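Local coordinates for protein nucleoside kinase (Methanococcus jannaschii, PDB 2C4E) that phosphorylates a broad range of nucleosides, preferring inosine, guanosine and cytidine, with ATP as the best phosphate donor and magnesium or manganese as the cofactor, at residues K53-N58 and P288-V293; D247-G252 and I269-A274; L124-F129 and L145-K150; F129-V134 and G153-S158; G66-N71 and T96-I101. All coordinates share one frame; numbering follows the deposited sequence.

How the interactions relate
From the N terminus, residues 53-58 open the widest loop, which interaction 1 closes only at 288-293; the other four are nested inside it. Interaction 5 closes first, joining the loop 66-71 to the foot of strand 98-103 in the four-stranded sheet. Interactions 3 and 4 follow and cross: they share F129, and their segments alternate through the beta-alpha-beta unit formed by strand 131-136, helix 141-151 and strand 156-159. Interaction 2 then pairs helices 245-258 and 263-277. It touches interaction 1, where L55 packs on G252 and W290 and V293 pack on I269, whereas interactions 2 and 5 lie on opposite sides of the chain's centre, about 25 Å apart between centres.

Interaction 1 of 5, residues K53-N58 and P288-V293; sequences KKLGVN and PTWDKV
L55 pushes its CD2 methyl into the corner where the chain enters helix 290-299. This branch lies 3.6 Å from P288 O and 3.9 Å from V293 CG2. The backbone of W290 sets its CB 3.6 Å from L55 O, which approaches the indole obliquely; with CG anti to the backbone N (chi1 -180°), the ring puts CE3 4.1 Å from L55 CD2. K259 joins the two residues, donating from NZ to L55 O and making a cation-pi contact with W290. Two helix ends meet here. Helix 44-54 finishes in a Schellman motif, with G56 at positive phi, and T289 is the N-cap of helix 290-299, its OG1 accepting a weak bond from K292 N. Between these ends K54 O receives a CA-H...O contact from T289 CA (3.5 Å), and a water donates to K54 O at 2.8 Å while accepting from W290 N at 3.0 Å. The side chain of K54 is folded over and runs obliquely across T289, its CB in contact with P288 O. The bends in the chain carry NZ to a hydrogen bond with L287 O and leave it 4.0 Å from T289 CG2.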
# COMPACT_ATOMS: atom_id res chain seq x y z
N LYS A 53 -27.50 4.59 8.26
CA LYS A 53 -27.69 5.83 9.01
C LYS A 53 -28.13 6.96 8.09
O LYS A 53 -28.98 7.75 8.46
CB LYS A 53 -26.43 6.22 9.77
CG LYS A 53 -26.60 7.40 10.72
CD LYS A 53 -27.54 7.07 11.90
CE LYS A 53 -27.63 8.22 12.87
NZ LYS A 53 -28.25 7.85 14.18
N LYS A 54 -27.54 7.02 6.90
CA LYS A 54 -27.89 8.04 5.91
C LYS A 54 -29.35 7.92 5.49
O LYS A 54 -29.97 8.93 5.18
CB LYS A 54 -26.97 7.93 4.69
CG LYS A 54 -25.65 8.70 4.84
CD LYS A 54 -25.91 10.23 4.81
CE LYS A 54 -25.28 10.95 3.60
NZ LYS A 54 -26.28 11.76 2.85
N LEU A 55 -29.87 6.69 5.47
CA LEU A 55 -31.29 6.42 5.18
C LEU A 55 -32.23 6.65 6.36
O LEU A 55 -33.42 6.37 6.27
CB LEU A 55 -31.46 5.00 4.65
CG LEU A 55 -30.78 4.76 3.30
CD1 LEU A 55 -30.74 3.28 2.97
CD2 LEU A 55 -31.45 5.55 2.20
N GLY A 56 -31.71 7.14 7.48
CA GLY A 56 -32.53 7.52 8.61
C GLY A 56 -32.83 6.40 9.59
O GLY A 56 -33.81 6.46 10.32
N VAL A 57 -31.98 5.38 9.60
CA VAL A 57 -32.14 4.25 10.52
C VAL A 57 -30.91 4.23 11.40
O VAL A 57 -29.79 4.40 10.92
CB VAL A 57 -32.33 2.93 9.77
CG1 VAL A 57 -32.29 1.74 10.75
CG2 VAL A 57 -33.64 2.97 8.99
N ASN A 58 -31.12 4.06 12.70
CA ASN A 58 -30.01 4.12 13.63
C ASN A 58 -29.19 2.87 13.48
O ASN A 58 -29.75 1.79 13.42
CB ASN A 58 -30.52 4.28 15.06
CG ASN A 58 -31.17 5.63 15.30
OD1 ASN A 58 -30.63 6.66 14.90
ND2 ASN A 58 -32.32 5.63 15.95
N PRO A 288 -26.99 8.08 -0.39
CA PRO A 288 -28.17 8.94 -0.44
C PRO A 288 -29.01 8.96 0.84
O PRO A 288 -28.93 8.05 1.68
CB PRO A 288 -28.97 8.32 -1.57
CG PRO A 288 -28.70 6.86 -1.42
CD PRO A 288 -27.26 6.75 -0.97
N THR A 289 -29.84 9.99 0.96
CA THR A 289 -30.88 10.04 1.98
C THR A 289 -32.09 9.23 1.53
O THR A 289 -32.23 8.90 0.36
CB THR A 289 -31.36 11.47 2.21
OG1 THR A 289 -31.90 12.01 0.99
CG2 THR A 289 -30.21 12.39 2.58
N TRP A 290 -32.97 8.97 2.49
CA TRP A 290 -34.19 8.21 2.24
C TRP A 290 -35.07 8.89 1.19
O TRP A 290 -35.50 8.26 0.23
CB TRP A 290 -34.98 8.05 3.54
CG TRP A 290 -36.22 7.28 3.30
CD1 TRP A 290 -37.48 7.77 3.16
CD2 TRP A 290 -36.31 5.87 3.11
NE1 TRP A 290 -38.36 6.74 2.91
CE2 TRP A 290 -37.67 5.56 2.88
CE3 TRP A 290 -35.39 4.82 3.15
CZ2 TRP A 290 -38.11 4.26 2.66
CZ3 TRP A 290 -35.83 3.52 2.93
CH2 TRP A 290 -37.18 3.26 2.70
N ASP A 291 -35.33 10.17 1.37
CA ASP A 291 -36.21 10.87 0.43
C ASP A 291 -35.61 10.89 -0.97
O ASP A 291 -36.35 10.78 -1.95
CB ASP A 291 -36.54 12.28 0.90
CG ASP A 291 -37.48 12.30 2.10
OD1 ASP A 291 -38.06 11.23 2.47
OD2 ASP A 291 -37.71 13.34 2.74
N LYS A 292 -34.29 10.98 -1.09
CA LYS A 292 -33.64 10.98 -2.40
C LYS A 292 -33.77 9.61 -3.08
O LYS A 292 -33.93 9.54 -4.31
CB LYS A 292 -32.16 11.38 -2.31
CG LYS A 292 -31.94 12.86 -2.01
CD LYS A 292 -32.05 13.73 -3.26
CE LYS A 292 -32.02 15.21 -2.91
NZ LYS A 292 -32.42 16.07 -4.06
N VAL A 293 -33.71 8.54 -2.30
CA VAL A 293 -33.86 7.20 -2.84
C VAL A 293 -35.30 6.98 -3.29
O VAL A 293 -35.54 6.43 -4.38
CB VAL A 293 -33.46 6.14 -1.80
CG1 VAL A 293 -33.96 4.77 -2.19
CG2 VAL A 293 -31.95 6.13 -1.64
O HOH W 1 -32.58 9.90 5.28

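Interaction 2 of 5, residues D247-G252 and I269-A274; sequences DSYRAG and IGAATA
The close crossing of helices 245-258 and 263-277 in the ribokinase fold is made by Y249 and G252 of the first against G270 and T273 of the second. The short segments run at 139° to each other, their axes only 7.0 Å apart, and the CA atoms of Y249 and G270 come within 3.9 Å. Glycine allows this on both helices: a CB on G270 would run into Y249 O, and one on G252 into T273 OG1. Y249, with CG anti to its backbone N, lays one ring face over G270, whose CA sits 4.1 Å from the ring centroid in a CH-pi contact, 21° off the normal and displaced toward the rim. Y249 CA in turn makes a CA-H...O contact with G270 O (3.5 Å), while the far end of the ring is held by a hydrogen bond between OH and S220 OG. T273 splits its branches. OG1 turns back to I269 O (2.7 Å), coming from above the carbonyl plane and from the opposite face to T273 N, and CG2 rests 3.5 Å from S248 O. I269 CG2 lies against G252 O at 3.4 Å. The hydroxyl of S248, bound to A245 O, sits close beside A274 CA. D247, which binds substrate and is probably the proton acceptor, takes no part in the crossing; nor does R250, probably a transition-state stabiliser, whose CB points away from it. The crossing lies on the helix whose N-terminal end carries the GAGD signature of the PfkB/ribokinase family, where the anion hole is formed in relatives.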
# COMPACT_ATOMS: atom_id res chain seq x y z
N ASP A 247 -22.62 -3.18 -0.78
CA ASP A 247 -22.90 -2.84 0.61
C ASP A 247 -24.08 -1.89 0.69
O ASP A 247 -24.91 -1.99 1.61
CB ASP A 247 -21.68 -2.23 1.30
CG ASP A 247 -20.51 -3.19 1.39
OD1 ASP A 247 -20.74 -4.40 1.59
OD2 ASP A 247 -19.33 -2.81 1.28
N SER A 248 -24.18 -0.99 -0.28
CA SER A 248 -25.26 -0.01 -0.30
C SER A 248 -26.62 -0.64 -0.59
O SER A 248 -27.62 -0.18 -0.06
CB SER A 248 -24.98 1.11 -1.29
OG SER A 248 -25.10 0.65 -2.62
N TYR A 249 -26.65 -1.68 -1.41
CA TYR A 249 -27.88 -2.42 -1.66
C TYR A 249 -28.36 -3.05 -0.36
O TYR A 249 -29.53 -3.02 -0.06
CB TYR A 249 -27.66 -3.52 -2.69
CG TYR A 249 -28.90 -4.36 -3.00
CD1 TYR A 249 -29.63 -4.14 -4.17
CD2 TYR A 249 -29.32 -5.38 -2.15
CE1 TYR A 249 -30.76 -4.89 -4.46
CE2 TYR A 249 -30.45 -6.15 -2.44
CZ TYR A 249 -31.16 -5.90 -3.61
OH TYR A 249 -32.28 -6.66 -3.91
N ARG A 250 -27.44 -3.68 0.37
CA ARG A 250 -27.78 -4.27 1.65
C ARG A 250 -28.24 -3.20 2.66
O ARG A 250 -29.22 -3.41 3.35
CB ARG A 250 -26.61 -5.12 2.18
CG ARG A 250 -26.45 -6.43 1.40
CD ARG A 250 -25.10 -6.63 0.80
NE ARG A 250 -24.96 -7.86 0.02
CZ ARG A 250 -25.05 -7.96 -1.30
NH1 ARG A 250 -25.34 -6.91 -2.06
NH2 ARG A 250 -24.87 -9.15 -1.88
N ALA A 251 -27.56 -2.06 2.69
CA ALA A 251 -27.95 -0.95 3.55
C ALA A 251 -29.38 -0.51 3.26
O ALA A 251 -30.18 -0.34 4.17
CB ALA A 251 -26.98 0.23 3.39
N GLY A 252 -29.72 -0.37 1.98
CA GLY A 252 -31.05 0.04 1.58
C GLY A 252 -32.10 -1.01 1.91
O GLY A 252 -33.16 -0.68 2.44
N ILE A 269 -35.67 -0.44 -2.91
CA ILE A 269 -34.88 0.55 -2.20
C ILE A 269 -33.40 0.18 -2.25
O ILE A 269 -32.56 1.06 -2.43
CB ILE A 269 -35.38 0.69 -0.74
CG1 ILE A 269 -36.78 1.32 -0.72
CG2 ILE A 269 -34.38 1.46 0.10
CD1 ILE A 269 -36.83 2.82 -1.01
N GLY A 270 -33.06 -1.10 -2.07
CA GLY A 270 -31.68 -1.52 -2.20
C GLY A 270 -31.10 -1.14 -3.56
O GLY A 270 -30.01 -0.56 -3.66
N ALA A 271 -31.86 -1.45 -4.60
CA ALA A 271 -31.47 -1.14 -5.98
C ALA A 271 -31.28 0.36 -6.18
O ALA A 271 -30.29 0.80 -6.75
CB ALA A 271 -32.50 -1.67 -6.94
N ALA A 272 -32.23 1.14 -5.69
CA ALA A 272 -32.17 2.60 -5.84
C ALA A 272 -30.97 3.16 -5.07
O ALA A 272 -30.27 4.04 -5.56
CB ALA A 272 -33.44 3.23 -5.38
N THR A 273 -30.73 2.63 -3.88
CA THR A 273 -29.59 3.09 -3.09
C THR A 273 -28.28 2.84 -3.80
O THR A 273 -27.42 3.72 -3.85
CB THR A 273 -29.55 2.40 -1.71
OG1 THR A 273 -30.80 2.60 -1.05
CG2 THR A 273 -28.53 3.07 -0.80
N ALA A 274 -28.13 1.64 -4.34
CA ALA A 274 -26.92 1.24 -5.06
C ALA A 274 -26.66 2.12 -6.27
O ALA A 274 -25.50 2.33 -6.64
CB ALA A 274 -27.02 -0.22 -5.51

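Interaction 3 of 5, residues L124-F129 and L145-K150; sequences LNPPNF and LKCAKK
The F129 ring meets C147 edge-on: SG lies close to the ring plane, 4.2 Å from CZ and 79° off the normal as seen from the centroid, a sulfur-aromatic contact. Over one face of the same ring, toward its rim, sits P127 O, a buried oxygen with no polar partner in the model. The puckered ring of P126 fills the middle of the contact. Its CB touches C147 SG (3.7 Å), and its CG meets K146 CB (3.7 Å), the lysine chain crossing the proline at about a right angle. Beyond CG, K146 is fully extended, which carries NZ past the proline to N125 OD1 at 2.8 Å; the ammonium arrives from above the amide carbonyl, 37° out of its plane. NZ also makes a weak bond to L124 O and donates to a water. A methionine in place of K146 would probably leave N125 OD1 without this donor and its amide freer to turn. On the next turn of the helix K150 CE lies 3.3 Å from N128 ND2, and the bend at the last torsion (chi4 67°) turns NZ to the water it shares with that amide, 2.7 Å from K150 NZ. Away from the annotated sites, the contact fastens the loop entering strand 131-136 to helix 141-151, the crossover helix of a beta-alpha-beta unit in the ribokinase fold.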
# COMPACT_ATOMS: atom_id res chain seq x y z
N LEU A 124 -11.94 -12.29 21.07
CA LEU A 124 -13.18 -11.69 21.54
C LEU A 124 -14.38 -12.60 21.39
O LEU A 124 -14.36 -13.59 20.67
CB LEU A 124 -13.46 -10.38 20.78
CG LEU A 124 -12.34 -9.33 20.81
CD1 LEU A 124 -12.62 -8.25 19.78
CD2 LEU A 124 -12.19 -8.73 22.20
N ASN A 125 -15.45 -12.25 22.10
CA ASN A 125 -16.74 -12.88 21.93
C ASN A 125 -17.79 -11.80 21.77
O ASN A 125 -17.64 -10.70 22.30
CB ASN A 125 -17.03 -13.81 23.11
CG ASN A 125 -16.14 -15.05 23.10
OD1 ASN A 125 -16.24 -15.90 22.21
ND2 ASN A 125 -15.25 -15.15 24.07
N PRO A 126 -18.83 -12.07 21.00
CA PRO A 126 -19.87 -11.05 20.77
C PRO A 126 -20.67 -10.70 22.02
O PRO A 126 -20.90 -11.55 22.87
CB PRO A 126 -20.78 -11.68 19.70
CG PRO A 126 -20.47 -13.15 19.69
CD PRO A 126 -19.09 -13.32 20.27
N PRO A 127 -21.11 -9.45 22.13
CA PRO A 127 -22.02 -9.07 23.21
C PRO A 127 -23.43 -9.49 22.85
O PRO A 127 -23.66 -9.93 21.72
CB PRO A 127 -21.92 -7.54 23.22
CG PRO A 127 -21.66 -7.19 21.82
CD PRO A 127 -20.82 -8.31 21.24
N ASN A 128 -24.36 -9.39 23.80
CA ASN A 128 -25.76 -9.44 23.45
C ASN A 128 -26.08 -8.21 22.59
O ASN A 128 -25.52 -7.12 22.78
CB ASN A 128 -26.66 -9.48 24.70
CG ASN A 128 -26.53 -10.80 25.46
OD1 ASN A 128 -26.09 -10.82 26.61
ND2 ASN A 128 -26.90 -11.90 24.81
N PHE A 129 -26.93 -8.42 21.60
CA PHE A 129 -27.38 -7.38 20.72
C PHE A 129 -28.82 -7.08 21.06
O PHE A 129 -29.61 -8.00 21.30
CB PHE A 129 -27.30 -7.86 19.27
CG PHE A 129 -25.90 -8.25 18.83
CD1 PHE A 129 -24.97 -7.28 18.58
CD2 PHE A 129 -25.54 -9.57 18.69
CE1 PHE A 129 -23.69 -7.62 18.17
CE2 PHE A 129 -24.25 -9.90 18.29
CZ PHE A 129 -23.35 -8.91 18.02
N LEU A 145 -19.61 -16.36 12.88
CA LEU A 145 -20.48 -17.47 13.26
C LEU A 145 -20.93 -17.33 14.71
O LEU A 145 -22.11 -17.57 15.03
CB LEU A 145 -19.78 -18.82 13.04
CG LEU A 145 -20.57 -20.07 13.44
CD1 LEU A 145 -21.92 -20.16 12.72
CD2 LEU A 145 -19.74 -21.31 13.16
N LYS A 146 -20.03 -16.94 15.61
CA LYS A 146 -20.45 -16.71 17.00
C LYS A 146 -21.57 -15.69 17.05
O LYS A 146 -22.52 -15.86 17.80
CB LYS A 146 -19.30 -16.21 17.88
CG LYS A 146 -18.20 -17.21 18.14
CD LYS A 146 -17.12 -16.55 18.98
CE LYS A 146 -16.10 -17.55 19.48
NZ LYS A 146 -14.86 -16.88 19.99
N CYS A 147 -21.45 -14.63 16.26
CA CYS A 147 -22.47 -13.57 16.22
C CYS A 147 -23.81 -14.12 15.75
O CYS A 147 -24.84 -13.85 16.39
CB CYS A 147 -22.05 -12.41 15.33
SG CYS A 147 -20.70 -11.43 16.02
N ALA A 148 -23.78 -14.91 14.68
CA ALA A 148 -25.00 -15.49 14.11
C ALA A 148 -25.65 -16.41 15.11
O ALA A 148 -26.84 -16.34 15.32
CB ALA A 148 -24.70 -16.25 12.84
N LYS A 149 -24.85 -17.26 15.75
CA LYS A 149 -25.40 -18.25 16.68
C LYS A 149 -25.93 -17.60 17.96
O LYS A 149 -26.93 -18.06 18.50
CB LYS A 149 -24.37 -19.36 16.97
CG LYS A 149 -24.17 -20.27 15.77
CD LYS A 149 -23.11 -21.35 15.95
CE LYS A 149 -23.61 -22.53 16.75
NZ LYS A 149 -22.71 -23.71 16.59
N LYS A 150 -25.32 -16.51 18.41
CA LYS A 150 -25.83 -15.78 19.57
C LYS A 150 -27.10 -14.98 19.28
O LYS A 150 -28.02 -14.93 20.12
CB LYS A 150 -24.76 -14.84 20.11
CG LYS A 150 -25.03 -14.32 21.53
CD LYS A 150 -23.87 -13.48 22.03
CE LYS A 150 -24.13 -12.93 23.41
NZ LYS A 150 -24.17 -13.98 24.45
O HOH W 2 -13.97 -15.06 18.08
O HOH W 3 -26.67 -15.02 24.81

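Interaction 4 of 5, residues F129-V134 and G153-S158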
# COMPACT_ATOMS: atom_id res chain seq x y z
N PHE A 129 -26.93 -8.42 21.60
CA PHE A 129 -27.38 -7.38 20.72
C PHE A 129 -28.82 -7.08 21.06
O PHE A 129 -29.61 -8.00 21.30
CB PHE A 129 -27.30 -7.86 19.27
CG PHE A 129 -25.90 -8.25 18.83
CD1 PHE A 129 -24.97 -7.28 18.58
CD2 PHE A 129 -25.54 -9.57 18.69
CE1 PHE A 129 -23.69 -7.62 18.17
CE2 PHE A 129 -24.25 -9.90 18.29
CZ PHE A 129 -23.35 -8.91 18.02
N ASN A 130 -29.17 -5.80 21.10
CA ASN A 130 -30.53 -5.40 21.39
C ASN A 130 -31.22 -4.78 20.19
O ASN A 130 -32.26 -4.14 20.32
CB ASN A 130 -30.54 -4.40 22.56
CG ASN A 130 -30.00 -5.01 23.84
OD1 ASN A 130 -29.27 -4.34 24.60
ND2 ASN A 130 -30.35 -6.26 24.10
N THR A 131 -30.64 -5.01 19.01
CA THR A 131 -31.15 -4.44 17.77
C THR A 131 -32.12 -5.37 17.04
O THR A 131 -32.16 -6.56 17.28
CB THR A 131 -29.96 -4.13 16.84
OG1 THR A 131 -29.05 -5.24 16.83
CG2 THR A 131 -29.16 -2.95 17.39
N GLU A 132 -32.92 -4.80 16.14
CA GLU A 132 -33.85 -5.61 15.35
C GLU A 132 -33.13 -6.54 14.39
O GLU A 132 -33.60 -7.64 14.17
CB GLU A 132 -34.81 -4.72 14.57
CG GLU A 132 -35.95 -4.25 15.46
CD GLU A 132 -36.85 -3.23 14.83
OE1 GLU A 132 -36.92 -3.15 13.59
OE2 GLU A 132 -37.53 -2.53 15.62
N ILE A 133 -32.04 -6.06 13.80
CA ILE A 133 -31.24 -6.84 12.85
C ILE A 133 -29.78 -6.76 13.21
O ILE A 133 -29.28 -5.70 13.54
CB ILE A 133 -31.42 -6.35 11.40
CG1 ILE A 133 -32.90 -6.35 11.02
CG2 ILE A 133 -30.58 -7.21 10.46
CD1 ILE A 133 -33.16 -5.92 9.59
N VAL A 134 -29.11 -7.91 13.17
CA VAL A 134 -27.67 -7.98 13.25
C VAL A 134 -27.20 -8.39 11.86
O VAL A 134 -27.48 -9.51 11.40
CB VAL A 134 -27.23 -9.00 14.32
CG1 VAL A 134 -25.75 -9.23 14.26
CG2 VAL A 134 -27.67 -8.52 15.70
N GLY A 153 -32.68 -16.16 16.65
CA GLY A 153 -33.78 -16.47 17.54
C GLY A 153 -34.05 -15.36 18.52
O GLY A 153 -34.96 -15.47 19.32
N ASN A 154 -33.28 -14.27 18.43
CA ASN A 154 -33.45 -13.10 19.26
C ASN A 154 -33.54 -11.92 18.29
O ASN A 154 -34.61 -11.36 18.09
CB ASN A 154 -32.29 -12.96 20.25
CG ASN A 154 -32.39 -11.71 21.13
OD1 ASN A 154 -31.44 -11.37 21.85
ND2 ASN A 154 -33.52 -11.05 21.10
N ASN A 155 -32.42 -11.57 17.67
CA ASN A 155 -32.38 -10.58 16.60
C ASN A 155 -32.51 -11.26 15.26
O ASN A 155 -32.10 -12.42 15.11
CB ASN A 155 -31.03 -9.84 16.62
CG ASN A 155 -30.49 -9.69 18.00
OD1 ASN A 155 -29.79 -10.58 18.51
ND2 ASN A 155 -30.86 -8.59 18.65
N LEU A 156 -33.02 -10.56 14.26
CA LEU A 156 -32.95 -11.10 12.91
C LEU A 156 -31.49 -11.05 12.47
O LEU A 156 -30.81 -10.06 12.72
CB LEU A 156 -33.80 -10.28 11.96
CG LEU A 156 -35.29 -10.49 12.22
CD1 LEU A 156 -36.08 -9.49 11.39
CD2 LEU A 156 -35.73 -11.93 11.87
N VAL A 157 -31.02 -12.13 11.86
CA VAL A 157 -29.66 -12.19 11.38
C VAL A 157 -29.64 -12.02 9.87
O VAL A 157 -30.34 -12.72 9.16
CB VAL A 157 -29.01 -13.52 11.76
CG1 VAL A 157 -27.67 -13.67 11.09
CG2 VAL A 157 -28.93 -13.63 13.30
N SER A 158 -28.82 -11.09 9.42
CA SER A 158 -28.54 -10.88 8.00
C SER A 158 -27.07 -11.22 7.78
O SER A 158 -26.22 -10.88 8.60
CB SER A 158 -28.85 -9.43 7.61
OG SER A 158 -28.39 -9.12 6.30
O HOH W 4 -28.11 -11.04 20.60
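Main-chain bonds pair I133 with L156 and V134 with V157 in parallel register. L156 N donates to E132 O (3.0 Å), V134 N to L156 O (2.8 Å) and S158 N to V134 O (2.9 Å), so L156 both gives and takes a bond. Weaker CA-H...O contacts, from I133 CA to L156 O and from V157 CA to V134 O, fill in the ladder. These are neighbouring strands of the central sheet, joined through helix 141-151 as a beta-alpha-beta crossover. Ahead of the ladder, a side chain takes over. The amide of N155, with chi1 at an unusual -33°, spends both ND2 hydrogens on backbone oxygens that lie nearly in its own plane: T131 O at 2.8 Å, met on a lone pair in the carbonyl plane, and F129 O at 3.0 Å, met from well above that carbonyl's plane. Both bonds are almost straight. On the other side of the amide, a water donates to N155 OD1 (2.7 Å) and accepts from F129 N, so all the polar atoms of the group are used; K4 NZ also donates to F129 O. Apolar contacts divide between the faces of the sheet. I133 CG1 meets L156 CB at 4.1 Å on the face covered by helix 245-258, where V258 packs on I133 and Y257 on L156. On the other face, that of V134 and V157, V134 CG2 leans on N155 CB (3.7 Å) and V157 CG2 touches A148 of the crossover helix.

Interaction 5 of 5, residues G66-N71 and T96-I101; sequences GYDFKN and TPKAWI
D68 OD1 is gripped twice by T96: the backbone N donates from 2.9 Å on the syn side, and the hydroxyl OG1 donates at 2.6 Å, from above the carboxylate plane, the two arriving from opposite faces. The contact ties the loop before helix 73-80 to the start of strand 98-103, part of the small four-stranded sheet that forms the lid of ribokinase-family kinases; further along this strand W100 meets W100 of the second subunit. T96 OG1 also accepts from G66 N (3.1 Å), so the hydroxyl is a relay between backbone and carboxylate. Its first torsion, chi1 -58°, sets OG1 beside the backbone N, which lets one threonine address the same oxygen through both groups. G66 comes so near that a CB there would collide with T96 N. F69 crosses T96 at a slant, its CB 3.5 Å from T96 OG1, with that hydroxyl at the edge of the ring. The other carboxylate oxygen, D68 OD2, forms a salt bridge with K98 NZ at 2.7 Å, also on its syn side. Replacing D68 by an alanine would probably leave T96 N and OG1 without their acceptor and deprive K98 of one counter-charge, although E95 also forms a salt bridge with it. Bent at its last torsion (chi4 80°), K98 turns its ammonium back along the strand, where NZ meets a lone pair of T96 O, in the carbonyl plane, at 2.8 Å.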
# COMPACT_ATOMS: atom_id res chain seq x y z
N GLY A 66 -7.60 0.02 14.89
CA GLY A 66 -6.23 0.09 15.37
C GLY A 66 -5.89 1.38 16.10
O GLY A 66 -6.75 2.23 16.30
N TYR A 67 -4.62 1.51 16.48
CA TYR A 67 -4.11 2.70 17.17
C TYR A 67 -4.20 3.97 16.34
O TYR A 67 -4.14 5.09 16.89
CB TYR A 67 -2.66 2.47 17.65
CG TYR A 67 -1.64 2.16 16.55
CD1 TYR A 67 -1.16 3.17 15.70
CD2 TYR A 67 -1.14 0.87 16.37
CE1 TYR A 67 -0.22 2.89 14.70
CE2 TYR A 67 -0.20 0.58 15.37
CZ TYR A 67 0.25 1.60 14.54
OH TYR A 67 1.17 1.33 13.54
N ASP A 68 -4.31 3.81 15.01
CA ASP A 68 -4.43 4.94 14.08
C ASP A 68 -5.88 5.33 13.79
O ASP A 68 -6.14 6.25 13.03
CB ASP A 68 -3.68 4.67 12.77
CG ASP A 68 -4.29 3.53 11.97
OD1 ASP A 68 -5.00 2.69 12.56
OD2 ASP A 68 -4.10 3.40 10.74
N PHE A 69 -6.82 4.60 14.38
CA PHE A 69 -8.23 4.99 14.34
C PHE A 69 -8.49 6.09 15.36
O PHE A 69 -9.15 7.07 15.04
CB PHE A 69 -9.13 3.80 14.65
CG PHE A 69 -10.54 3.95 14.16
CD1 PHE A 69 -10.86 3.67 12.84
CD2 PHE A 69 -11.56 4.37 15.02
CE1 PHE A 69 -12.17 3.79 12.38
CE2 PHE A 69 -12.86 4.51 14.56
CZ PHE A 69 -13.17 4.21 13.24
N LYS A 70 -7.98 5.90 16.57
CA LYS A 70 -8.15 6.84 17.68
C LYS A 70 -7.86 8.29 17.26
O LYS A 70 -6.75 8.61 16.84
CB LYS A 70 -7.24 6.47 18.86
CG LYS A 70 -7.95 5.81 20.04
CD LYS A 70 -7.09 4.74 20.69
CE LYS A 70 -7.71 4.21 21.97
NZ LYS A 70 -7.16 2.87 22.35
N ASN A 71 -8.89 9.13 17.35
CA ASN A 71 -8.81 10.57 17.05
C ASN A 71 -8.61 10.89 15.57
O ASN A 71 -8.45 12.06 15.20
CB ASN A 71 -7.72 11.26 17.88
CG ASN A 71 -7.78 10.91 19.36
OD1 ASN A 71 -6.75 10.87 20.04
ND2 ASN A 71 -8.99 10.67 19.87
N THR A 96 -5.29 -0.11 11.91
CA THR A 96 -6.64 -0.35 11.35
C THR A 96 -6.54 -1.12 10.02
O THR A 96 -5.66 -0.81 9.22
CB THR A 96 -7.34 1.02 11.09
OG1 THR A 96 -7.42 1.77 12.32
CG2 THR A 96 -8.81 0.86 10.63
N PRO A 97 -7.44 -2.09 9.74
CA PRO A 97 -7.40 -2.78 8.44
C PRO A 97 -7.43 -1.82 7.26
O PRO A 97 -8.11 -0.79 7.30
CB PRO A 97 -8.68 -3.65 8.47
CG PRO A 97 -8.88 -3.93 9.93
CD PRO A 97 -8.48 -2.64 10.63
N LYS A 98 -6.69 -2.15 6.20
CA LYS A 98 -6.57 -1.28 5.02
C LYS A 98 -6.60 -2.09 3.73
O LYS A 98 -6.14 -3.22 3.72
CB LYS A 98 -5.28 -0.47 5.09
CG LYS A 98 -5.31 0.61 6.16
CD LYS A 98 -3.94 1.17 6.45
CE LYS A 98 -3.98 2.10 7.66
NZ LYS A 98 -3.95 1.34 8.97
N ALA A 99 -7.16 -1.51 2.67
CA ALA A 99 -7.17 -2.14 1.36
C ALA A 99 -6.36 -1.27 0.40
O ALA A 99 -6.74 -0.13 0.15
CB ALA A 99 -8.61 -2.32 0.86
N TRP A 100 -5.24 -1.80 -0.10
CA TRP A 100 -4.33 -1.12 -1.04
C TRP A 100 -4.54 -1.62 -2.46
O TRP A 100 -4.06 -2.71 -2.82
CB TRP A 100 -2.86 -1.38 -0.69
CG TRP A 100 -2.32 -0.67 0.50
CD1 TRP A 100 -2.51 0.64 0.85
CD2 TRP A 100 -1.46 -1.23 1.50
NE1 TRP A 100 -1.83 0.92 2.02
CE2 TRP A 100 -1.18 -0.21 2.44
CE3 TRP A 100 -0.91 -2.50 1.71
CZ2 TRP A 100 -0.38 -0.42 3.56
CZ3 TRP A 100 -0.11 -2.71 2.83
CH2 TRP A 100 0.15 -1.67 3.74
N ILE A 101 -5.20 -0.79 -3.28
CA ILE A 101 -5.73 -1.23 -4.57
C ILE A 101 -4.97 -0.57 -5.70
O ILE A 101 -5.17 0.61 -6.00
CB ILE A 101 -7.23 -0.88 -4.71
CG1 ILE A 101 -8.03 -1.53 -3.59
CG2 ILE A 101 -7.77 -1.35 -6.06
CD1 ILE A 101 -9.41 -0.89 -3.35